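PDB 5LOZ: epsin-1 from Saccharomyces cerevisiae, which binds membranes rich in phosphatidylinositol 3,5- and 4,5-bisphosphate, also binds clathrin and ubiquitin, and is required for endocytosis and actin localization, here represented by its ENTH domain. Local coordinates for residues M43-L46 with D47-N51; N51-G54 with K55-R58; N85-I88 with I89-K93; R110-A113 with K114-T117. One frame throughout, in Å; residues are numbered along the deposited sequence.

Contact 1 (M43-L46 with D47-N51); sequences MDML and DKRLN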
loop_
_atom_site.group_PDB
_atom_site.type_symbol
_atom_site.label_atom_id
_atom_site.label_comp_id
_atom_site.label_asym_id
_atom_site.label_seq_id
_atom_site.Cartn_x
_atom_site.Cartn_y
_atom_site.Cartn_z
ATOM N N MET A 43 1.269 6.425 6.483
ATOM C CA MET A 43 2.141 5.274 6.622
ATOM C C MET A 43 1.808 4.438 7.845
ATOM O O MET A 43 1.838 3.222 7.780
ATOM C CB MET A 43 3.642 5.652 6.591
ATOM C CG MET A 43 4.096 6.334 5.300
ATOM S SD MET A 43 3.245 5.778 3.783
ATOM C CE MET A 43 4.107 4.270 3.485
ATOM N N ASP A 44 1.457 5.089 8.954
ATOM C CA ASP A 44 1.095 4.360 10.175
ATOM C C ASP A 44 -0.191 3.510 10.034
ATOM O O ASP A 44 -0.224 2.371 10.530
ATOM C CB ASP A 44 0.955 5.278 11.368
ATOM C CG ASP A 44 0.708 4.496 12.666
ATOM O OD1 ASP A 44 1.643 3.804 13.136
ATOM O OD2 ASP A 44 -0.432 4.552 13.179
ATOM N N MET A 45 -1.218 4.067 9.386
ATOM C CA MET A 45 -2.458 3.304 9.132
ATOM C C MET A 45 -2.183 2.145 8.157
ATOM O O MET A 45 -2.650 1.051 8.347
ATOM C CB MET A 45 -3.549 4.218 8.569
ATOM C CG MET A 45 -4.903 3.484 8.306
ATOM S SD MET A 45 -5.612 2.621 9.782
ATOM C CE MET A 45 -5.205 3.810 11.005
ATOM N N LEU A 46 -1.385 2.410 7.128
ATOM C CA LEU A 46 -0.967 1.377 6.176
ATOM C C LEU A 46 -0.227 0.247 6.866
ATOM O O LEU A 46 -0.443 -0.915 6.571
ATOM C CB LEU A 46 -0.108 2.029 5.048
ATOM C CG LEU A 46 -0.597 2.250 3.614
ATOM C CD1 LEU A 46 -2.114 2.195 3.394
ATOM C CD2 LEU A 46 0.098 3.435 2.938
ATOM N N ASP A 47 0.636 0.577 7.829
ATOM C CA ASP A 47 1.321 -0.437 8.598
ATOM C C ASP A 47 0.362 -1.297 9.430
ATOM O O ASP A 47 0.502 -2.516 9.471
ATOM C CB ASP A 47 2.386 0.176 9.533
ATOM C CG ASP A 47 3.289 -0.906 10.196
ATOM O OD1 ASP A 47 3.714 -1.889 9.509
ATOM O OD2 ASP A 47 3.590 -0.751 11.394
ATOM N N LYS A 48 -0.586 -0.651 10.102
ATOM C CA LYS A 48 -1.647 -1.370 10.806
ATOM C C LYS A 48 -2.437 -2.314 9.905
ATOM O O LYS A 48 -2.715 -3.424 10.286
ATOM C CB LYS A 48 -2.604 -0.400 11.513
ATOM C CG LYS A 48 -1.984 0.256 12.749
ATOM C CD LYS A 48 -2.706 1.517 13.139
ATOM C CE LYS A 48 -2.135 2.096 14.434
ATOM N NZ LYS A 48 -2.543 3.523 14.558
ATOM N N ARG A 49 -2.809 -1.859 8.727
ATOM C CA ARG A 49 -3.637 -2.657 7.825
ATOM C C ARG A 49 -2.871 -3.918 7.369
ATOM O O ARG A 49 -3.413 -5.011 7.340
ATOM C CB ARG A 49 -4.081 -1.836 6.605
ATOM C CG ARG A 49 -5.063 -0.731 6.854
ATOM C CD ARG A 49 -6.378 -1.236 7.353
ATOM N NE ARG A 49 -7.481 -0.354 7.057
ATOM C CZ ARG A 49 -8.610 -0.258 7.740
ATOM N NH1 ARG A 49 -8.806 -0.952 8.850
ATOM N NH2 ARG A 49 -9.548 0.572 7.314
ATOM N N LEU A 50 -1.590 -3.728 7.037
ATOM C CA LEU A 50 -0.688 -4.805 6.605
ATOM C C LEU A 50 -0.545 -5.904 7.634
ATOM O O LEU A 50 -0.302 -7.054 7.303
ATOM C CB LEU A 50 0.718 -4.221 6.347
ATOM C CG LEU A 50 1.341 -4.176 4.969
ATOM C CD1 LEU A 50 0.346 -4.386 3.912
ATOM C CD2 LEU A 50 2.273 -2.872 4.780
ATOM N N ASN A 51 -0.669 -5.520 8.892
ATOM C CA ASN A 51 -0.499 -6.409 10.011
ATOM C C ASN A 51 -1.785 -7.060 10.477
ATOM O O ASN A 51 -1.783 -7.819 11.433
ATOM C CB ASN A 51 0.181 -5.672 11.186
ATOM C CG ASN A 51 1.699 -5.581 11.023
ATOM O OD1 ASN A 51 2.416 -6.532 11.312
ATOM N ND2 ASN A 51 2.184 -4.436 10.540
#

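Contact 2 (N51-G54 with K55-R58); sequences NDKG and KYWR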
loop_
_atom_site.group_PDB
_atom_site.type_symbol
_atom_site.label_atom_id
_atom_site.label_comp_id
_atom_site.label_asym_id
_atom_site.label_seq_id
_atom_site.Cartn_x
_atom_site.Cartn_y
_atom_site.Cartn_z
ATOM N N ASN A 51 -0.669 -5.520 8.892
ATOM C CA ASN A 51 -0.499 -6.409 10.011
ATOM C C ASN A 51 -1.785 -7.060 10.477
ATOM O O ASN A 51 -1.783 -7.819 11.433
ATOM C CB ASN A 51 0.181 -5.672 11.186
ATOM C CG ASN A 51 1.699 -5.581 11.023
ATOM O OD1 ASN A 51 2.416 -6.532 11.312
ATOM N ND2 ASN A 51 2.184 -4.436 10.540
ATOM N N ASP A 52 -2.873 -6.845 9.747
ATOM C CA ASP A 52 -4.161 -7.441 10.109
ATOM C C ASP A 52 -4.233 -8.954 9.902
ATOM O O ASP A 52 -3.448 -9.546 9.162
ATOM C CB ASP A 52 -5.289 -6.791 9.339
ATOM C CG ASP A 52 -6.369 -6.252 10.240
ATOM O OD1 ASP A 52 -6.776 -7.003 11.182
ATOM O OD2 ASP A 52 -6.798 -5.082 9.995
ATOM N N LYS A 53 -5.219 -9.565 10.550
ATOM C CA LYS A 53 -5.387 -11.014 10.508
ATOM C C LYS A 53 -5.977 -11.488 9.173
ATOM O O LYS A 53 -6.580 -10.712 8.442
ATOM C CB LYS A 53 -6.210 -11.517 11.709
ATOM C CG LYS A 53 -7.675 -11.108 11.737
ATOM C CD LYS A 53 -8.326 -11.291 13.127
ATOM C CE LYS A 53 -8.073 -12.670 13.746
ATOM N NZ LYS A 53 -7.076 -12.623 14.878
ATOM N N GLY A 54 -5.795 -12.765 8.876
ATOM C CA GLY A 54 -6.215 -13.363 7.616
ATOM C C GLY A 54 -7.646 -13.103 7.189
ATOM O O GLY A 54 -7.919 -12.920 6.007
ATOM N N LYS A 55 -8.569 -13.079 8.141
ATOM C CA LYS A 55 -9.965 -12.787 7.845
ATOM C C LYS A 55 -10.103 -11.424 7.158
ATOM O O LYS A 55 -10.930 -11.226 6.280
ATOM C CB LYS A 55 -10.776 -12.786 9.152
ATOM C CG LYS A 55 -12.212 -12.416 8.995
ATOM C CD LYS A 55 -12.922 -12.396 10.371
ATOM C CE LYS A 55 -14.304 -11.717 10.299
ATOM N NZ LYS A 55 -15.031 -11.699 11.623
ATOM N N TYR A 56 -9.266 -10.484 7.568
ATOM C CA TYR A 56 -9.252 -9.142 6.978
ATOM C C TYR A 56 -8.192 -9.006 5.923
ATOM O O TYR A 56 -7.527 -7.979 5.854
ATOM C CB TYR A 56 -9.037 -8.114 8.076
ATOM C CG TYR A 56 -10.101 -8.202 9.128
ATOM C CD1 TYR A 56 -11.386 -7.759 8.866
ATOM C CD2 TYR A 56 -9.837 -8.758 10.362
ATOM C CE1 TYR A 56 -12.377 -7.851 9.811
ATOM C CE2 TYR A 56 -10.830 -8.845 11.324
ATOM C CZ TYR A 56 -12.106 -8.386 11.038
ATOM O OH TYR A 56 -13.116 -8.468 11.975
ATOM N N TRP A 57 -8.049 -10.031 5.072
ATOM C CA TRP A 57 -7.079 -9.988 4.012
ATOM C C TRP A 57 -7.292 -8.811 3.046
ATOM O O TRP A 57 -6.329 -8.390 2.371
ATOM C CB TRP A 57 -7.062 -11.305 3.230
ATOM C CG TRP A 57 -8.323 -11.629 2.457
ATOM C CD1 TRP A 57 -9.380 -12.364 2.907
ATOM C CD2 TRP A 57 -8.651 -11.230 1.130
ATOM N NE1 TRP A 57 -10.341 -12.442 1.936
ATOM C CE2 TRP A 57 -9.929 -11.747 0.839
ATOM C CE3 TRP A 57 -7.999 -10.479 0.145
ATOM C CZ2 TRP A 57 -10.558 -11.535 -0.388
ATOM C CZ3 TRP A 57 -8.616 -10.289 -1.057
ATOM C CH2 TRP A 57 -9.878 -10.809 -1.319
ATOM N N ARG A 58 -8.528 -8.299 2.933
ATOM C CA ARG A 58 -8.789 -7.130 2.063
ATOM C C ARG A 58 -8.089 -5.879 2.580
ATOM O O ARG A 58 -7.625 -5.065 1.782
ATOM C CB ARG A 58 -10.276 -6.885 1.810
ATOM C CG ARG A 58 -10.965 -7.971 1.014
ATOM C CD ARG A 58 -12.473 -7.823 1.059
ATOM N NE ARG A 58 -13.091 -8.870 0.218
ATOM C CZ ARG A 58 -13.374 -10.109 0.644
ATOM N NH1 ARG A 58 -13.086 -10.454 1.879
ATOM N NH2 ARG A 58 -13.886 -11.007 -0.182
#

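Contact 3 (N85-I88 with I89-K93); sequences NLYI and IKTLK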
loop_
_atom_site.group_PDB
_atom_site.type_symbol
_atom_site.label_atom_id
_atom_site.label_comp_id
_atom_site.label_asym_id
_atom_site.label_seq_id
_atom_site.Cartn_x
_atom_site.Cartn_y
_atom_site.Cartn_z
ATOM N N ASN A 85 10.713 -0.690 6.379
ATOM C CA ASN A 85 9.710 -1.650 6.866
ATOM C C ASN A 85 9.470 -2.806 5.891
ATOM O O ASN A 85 8.343 -3.258 5.732
ATOM C CB ASN A 85 8.407 -0.919 7.094
ATOM C CG ASN A 85 8.470 0.010 8.277
ATOM O OD1 ASN A 85 8.336 -0.427 9.428
ATOM N ND2 ASN A 85 8.688 1.292 8.016
ATOM N N LEU A 86 10.526 -3.260 5.208
ATOM C CA LEU A 86 10.346 -4.233 4.126
ATOM C C LEU A 86 9.870 -5.602 4.655
ATOM O O LEU A 86 9.253 -6.370 3.912
ATOM C CB LEU A 86 11.649 -4.416 3.359
ATOM C CG LEU A 86 11.675 -4.507 1.824
ATOM C CD1 LEU A 86 12.831 -5.450 1.401
ATOM C CD2 LEU A 86 10.377 -4.905 1.208
ATOM N N TYR A 87 10.182 -5.915 5.915
ATOM C CA TYR A 87 9.946 -7.259 6.458
ATOM C C TYR A 87 8.499 -7.662 6.345
ATOM O O TYR A 87 8.230 -8.733 5.914
ATOM C CB TYR A 87 10.389 -7.395 7.909
ATOM C CG TYR A 87 10.241 -8.811 8.453
ATOM C CD1 TYR A 87 9.158 -9.161 9.234
ATOM C CD2 TYR A 87 11.155 -9.805 8.126
ATOM C CE1 TYR A 87 8.991 -10.467 9.717
ATOM C CE2 TYR A 87 11.004 -11.130 8.611
ATOM C CZ TYR A 87 9.911 -11.438 9.399
ATOM O OH TYR A 87 9.786 -12.704 9.893
ATOM N N ILE A 88 7.579 -6.793 6.757
ATOM C CA ILE A 88 6.155 -7.150 6.710
ATOM C C ILE A 88 5.716 -7.386 5.262
ATOM O O ILE A 88 4.996 -8.347 4.942
ATOM C CB ILE A 88 5.237 -6.088 7.357
ATOM C CG1 ILE A 88 3.759 -6.568 7.321
ATOM C CG2 ILE A 88 5.358 -4.703 6.672
ATOM C CD1 ILE A 88 3.473 -7.982 7.824
ATOM N N ILE A 89 6.251 -6.576 4.364
ATOM C CA ILE A 89 5.915 -6.758 2.960
ATOM C C ILE A 89 6.423 -8.103 2.438
ATOM O O ILE A 89 5.693 -8.870 1.760
ATOM C CB ILE A 89 6.410 -5.569 2.108
ATOM C CG1 ILE A 89 5.706 -4.264 2.572
ATOM C CG2 ILE A 89 6.138 -5.846 0.616
ATOM C CD1 ILE A 89 6.271 -2.953 1.934
ATOM N N LYS A 90 7.688 -8.380 2.726
ATOM C CA LYS A 90 8.321 -9.589 2.231
ATOM C C LYS A 90 7.599 -10.823 2.785
ATOM O O LYS A 90 7.301 -11.698 2.024
ATOM C CB LYS A 90 9.827 -9.620 2.534
ATOM C CG LYS A 90 10.202 -10.297 3.838
ATOM C CD LYS A 90 10.537 -11.747 3.632
ATOM C CE LYS A 90 11.697 -12.169 4.522
ATOM N NZ LYS A 90 12.682 -12.968 3.746
ATOM N N THR A 91 7.182 -10.822 4.058
ATOM C CA THR A 91 6.527 -12.019 4.610
ATOM C C THR A 91 5.191 -12.289 3.915
ATOM O O THR A 91 4.745 -13.451 3.834
ATOM C CB THR A 91 6.352 -12.008 6.131
ATOM O OG1 THR A 91 5.393 -11.020 6.528
ATOM C CG2 THR A 91 7.664 -11.749 6.808
ATOM N N LEU A 92 4.609 -11.249 3.324
ATOM C CA LEU A 92 3.271 -11.340 2.732
ATOM C C LEU A 92 3.332 -11.983 1.350
ATOM O O LEU A 92 2.322 -12.326 0.776
ATOM C CB LEU A 92 2.582 -9.973 2.744
ATOM C CG LEU A 92 2.050 -9.471 4.107
ATOM C CD1 LEU A 92 1.615 -8.014 3.993
ATOM C CD2 LEU A 92 0.864 -10.314 4.595
ATOM N N LYS A 93 4.541 -12.142 0.819
ATOM C CA LYS A 93 4.744 -12.856 -0.426
ATOM C C LYS A 93 4.240 -14.312 -0.293
ATOM O O LYS A 93 3.922 -14.951 -1.278
ATOM C CB LYS A 93 6.221 -12.875 -0.780
ATOM C CG LYS A 93 6.766 -11.507 -1.140
ATOM C CD LYS A 93 8.269 -11.498 -1.288
ATOM C CE LYS A 93 8.701 -12.432 -2.350
ATOM N NZ LYS A 93 10.169 -12.280 -2.685
#

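Contact 4 (R110-A113 with K114-T117); sequences RVKA and KELT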
loop_
_atom_site.group_PDB
_atom_site.type_symbol
_atom_site.label_atom_id
_atom_site.label_comp_id
_atom_site.label_asym_id
_atom_site.label_seq_id
_atom_site.Cartn_x
_atom_site.Cartn_y
_atom_site.Cartn_z
ATOM N N ARG A 110 -0.424 -12.234 -2.068
ATOM C CA ARG A 110 0.886 -12.714 -2.492
ATOM C C ARG A 110 1.387 -12.006 -3.773
ATOM O O ARG A 110 2.569 -11.578 -3.845
ATOM C CB ARG A 110 0.871 -14.246 -2.726
ATOM C CG ARG A 110 0.666 -15.075 -1.454
ATOM C CD ARG A 110 1.061 -16.490 -1.662
ATOM N NE ARG A 110 0.270 -17.221 -2.646
ATOM C CZ ARG A 110 -0.914 -17.803 -2.375
ATOM N NH1 ARG A 110 -1.428 -17.720 -1.171
ATOM N NH2 ARG A 110 -1.586 -18.451 -3.295
ATOM N N VAL A 111 0.527 -11.930 -4.796
ATOM C CA VAL A 111 0.921 -11.249 -6.037
ATOM C C VAL A 111 1.276 -9.755 -5.806
ATOM O O VAL A 111 2.324 -9.266 -6.253
ATOM C CB VAL A 111 -0.103 -11.411 -7.129
ATOM C CG1 VAL A 111 0.242 -10.522 -8.311
ATOM C CG2 VAL A 111 -0.139 -12.874 -7.591
ATOM N N LYS A 112 0.434 -9.059 -5.077
ATOM C CA LYS A 112 0.728 -7.648 -4.734
ATOM C C LYS A 112 2.036 -7.451 -3.939
ATOM O O LYS A 112 2.822 -6.531 -4.228
ATOM C CB LYS A 112 -0.473 -7.034 -4.023
ATOM C CG LYS A 112 -1.645 -6.795 -4.975
ATOM C CD LYS A 112 -2.882 -6.358 -4.247
ATOM C CE LYS A 112 -4.082 -6.233 -5.199
ATOM N NZ LYS A 112 -3.839 -5.226 -6.264
ATOM N N ALA A 113 2.275 -8.322 -2.958
ATOM C CA ALA A 113 3.518 -8.286 -2.179
ATOM C C ALA A 113 4.691 -8.600 -3.116
ATOM O O ALA A 113 5.720 -7.908 -3.078
ATOM C CB ALA A 113 3.474 -9.247 -1.003
ATOM N N LYS A 114 4.546 -9.606 -3.969
ATOM C CA LYS A 114 5.662 -10.029 -4.851
ATOM C C LYS A 114 5.960 -8.920 -5.867
ATOM O O LYS A 114 7.138 -8.676 -6.178
ATOM C CB LYS A 114 5.347 -11.320 -5.568
ATOM C CG LYS A 114 5.369 -12.562 -4.677
ATOM C CD LYS A 114 4.899 -13.772 -5.424
ATOM C CE LYS A 114 4.482 -14.912 -4.495
ATOM N NZ LYS A 114 4.067 -16.198 -5.226
ATOM N N GLU A 115 4.924 -8.235 -6.381
ATOM C CA GLU A 115 5.131 -7.112 -7.282
ATOM C C GLU A 115 5.869 -5.984 -6.611
ATOM O O GLU A 115 6.810 -5.389 -7.177
ATOM C CB GLU A 115 3.790 -6.591 -7.832
ATOM C CG GLU A 115 3.166 -7.505 -8.849
ATOM C CD GLU A 115 1.805 -7.017 -9.322
ATOM O OE1 GLU A 115 1.053 -6.398 -8.505
ATOM O OE2 GLU A 115 1.486 -7.268 -10.498
ATOM N N LEU A 116 5.478 -5.684 -5.391
ATOM C CA LEU A 116 6.053 -4.530 -4.666
ATOM C C LEU A 116 7.528 -4.761 -4.361
ATOM O O LEU A 116 8.365 -3.888 -4.645
ATOM C CB LEU A 116 5.234 -4.244 -3.418
ATOM C CG LEU A 116 5.538 -3.100 -2.496
ATOM C CD1 LEU A 116 5.714 -1.771 -3.240
ATOM C CD2 LEU A 116 4.365 -3.080 -1.444
ATOM N N THR A 117 7.863 -5.947 -3.856
ATOM C CA THR A 117 9.252 -6.287 -3.574
ATOM C C THR A 117 10.122 -6.428 -4.810
ATOM O O THR A 117 11.308 -6.012 -4.811
ATOM C CB THR A 117 9.376 -7.589 -2.696
ATOM O OG1 THR A 117 8.867 -8.708 -3.412
ATOM C CG2 THR A 117 8.592 -7.441 -1.389
HETATM O O HOH W 1 1.828 -4.468 -5.804
#

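Contact 1 (M43-L46 with D47-N51)
Leu46 and Leu50 lie one turn apart on the last turns of helix 36-50 and mark its packed side. Leu50 N donates to Leu46 O at 3.1 Å. The Leu50 side chain also rests on that carbonyl, with CB 3.5 Å from Leu46 O. Both leucines are buried. Leu46 reaches Val10 of helix 5-13 and Leu70 of helix 57-73, while Leu50 reaches Leu64 and Ile67 of helix 57-73. Met43 is buried too, against Trp81 of helix 76-84.

The solvent side is built differently. There Asp44 and Lys48 form a salt bridge, with Lys48 NZ 2.7 Å from Asp44 OD2. The ammonium meets this oxygen nearly in line with its C-O bond. Lys48 CG stands anti to the carbonyl carbon (chi1 -73°) and the chain beyond it is extended, which carries NZ back one turn to the carboxylate. Met45 is partly exposed and touches Val10 and Arg11 of helix 5-13. Its chain bends at chi2 and chi3, and Met45 CE comes to 4.0 Å from Lys48 CD, the two side chains crossing at about a right angle. Met45 SD sits over one face of the Arg49 guanidinium, 4.4 Å from Arg49 NE. The polar end of Arg49 is held by Thr14 OG1 and Arg11 O.

At the helix end, Asn51 ND2 donates to Asp47 O at 2.8 Å, from above the carbonyl plane. The backbone bonds of Asn51 N are weak, so the side-chain amide supplies the firmer link there. The chemistry implies an amphipathic helix: the leucines and Met43 pack inward, Arg49 adds polar links, and an exposed ion pair spans one turn.

Contact 2 (N51-G54 with K55-R58)
Lys53 and Tyr56 lie side by side and point the same way in the lysine conformer described, one of two. Lys53 CG meets the edge of the tyrosine ring near its plane, 3.5 Å from Tyr56 CD2. Lys53 CD is 3.9 Å from Tyr56 CE2. Lys53 CG sits between the backbone N and the carbonyl carbon (chi1 68°), and this brings the start of the chain against the ring.

Asp52 approaches Tyr56 at a slant. Its carboxylate plane and the ring plane are 43° apart, and Asp52 OD1 is 3.6 Å from Tyr56 CD2. The same oxygen takes a bond from Lys53 N at 3.1 Å through its anti lone pair. The other oxygen, OD2, is bonded to His59 ND1, so both ends of the carboxylate are engaged. With an alanine here, His59 ND1 and Lys53 N would probably lose these acceptors, and a gap would open beside CB of Tyr56.

The backbone closes the turn. Tyr56 N donates to Lys53 O at 2.8 Å, from well above the carbonyl plane. Trp57 N bonds Gly54 O only weakly. Gly54 O also lies at the edge of the indole, 3.5 Å from Trp57 CD1.

Tyr56 holds the N-cap position of helix 57-73, and its ring meets that of His59 with planes about 10° apart. Trp57 meets His97, Phe95 and Gln105, and Tyr56 and Arg58 touch Asn16. Residues 51-56 therefore make the short connection from helix 36-50 to helix 57-73.

Contact 3 (N85-I88 with I89-K93)
Ile88 O takes two bonds from the next turn of the helix. Thr91 OG1 donates to Ile88 O at 3.1 Å. Leu92 N adds a weak bond to Ile88 O at 3.3 Å. The hydroxyl comes in at a C=O...donor angle of 117°, well off the line of the carbonyl. Thr91 OG1 lies between its backbone N and carbonyl carbon (chi1 69°), a torsion that points it back at Ile88 O. Leu92 CG also lies against Ile88 O, at 3.3 Å.

The same torsion sends the methyl of Thr91 the other way, over Tyr87. Thr91 CG2 makes a CH-pi contact with one face of the Tyr87 ring, 3.6 Å from its centroid and 20° off the normal. Tyr87 CG is anti to its own N, which brings one ring face over Thr91 CG2. A serine in place of Thr91 would probably leave that face of the Tyr87 ring without its methyl partner.

The inner side is apolar. Leu86 CD2 touches Ile89 CB at 4.1 Å, and Ile88 CG1 meets Leu92 CD1 at 4.2 Å. Ile88 also packs on Leu50 of helix 36-50. Ile89 reaches Leu116 of helix 106-121, and Leu92 reaches Ala113 of the same helix.

Along the backbone, Lys90 N donates to Leu86 O at 2.8 Å in a regular bond. The arrangement is that of a short amphipathic helix in the ENTH domain, an alpha-alpha superhelix: the exposed Tyr87 lies outside, while the buried Ile89, and Leu92 near the helix end, face the neighbouring helices.

Contact 4 (R110-A113 with K114-T117)
Backbone bonds carry most of the link between Arg110-Ala113 and Lys114-Thr117. Lys114 N donates to Arg110 O and Glu115 N to Val111 O, both at 2.8 Å. Leu116 N donates to Lys112 O at 3.0 Å. Thr117 N donates to Ala113 O in a nearly straight bond, 174° at the hydrogen.

Van der Waals contacts of the side chains follow the same spacing. Lys114 CG rests on Arg110 O at 3.1 Å, and the extended chain carries Lys114 CE to 4.1 Å from Arg110 CB. Val111 CG1 lies 4.0 Å from Glu115 CD. This turn belongs to helix 106-121 of the ENTH superhelix. There the buried Leu116 touches Leu64, Ile67 and Ile71 of helix 57-73.

Water and charge make the third group. One water donates to Lys112 O at 2.8 Å and, weakly, to Glu115 OE1 at 3.4 Å. Glu115 CG stands anti to the carbonyl carbon (chi1 -73°), which directs the carboxylate back toward this turn. The Arg110 guanidinium forms a salt bridge with Asp104 and a bond to Phe95 O, while Lys112 NZ is bonded to Thr65 OG1.

The four contacts follow one another along the chain. Contacts 1 and 2 share Asn51, where helix 36-50 gives way to the turn before helix 57-73; their centres are about 11 Å apart. Contact 3, on helix 86-91, packs on contact 1: Asn51 OD1 is 3.9 Å from Ile88 CD1. Contact 4, on helix 106-121, also touches contact 3, with centres about 9 Å apart and Lys93 O 3.3 Å from Arg110 CG. Contacts 1 and 4 do not touch; their centres are about 16 Å apart. Helix 86-91 thus bridges an earlier and a later helix within one ENTH domain, the alpha-alpha superhelix of this endocytic adaptor.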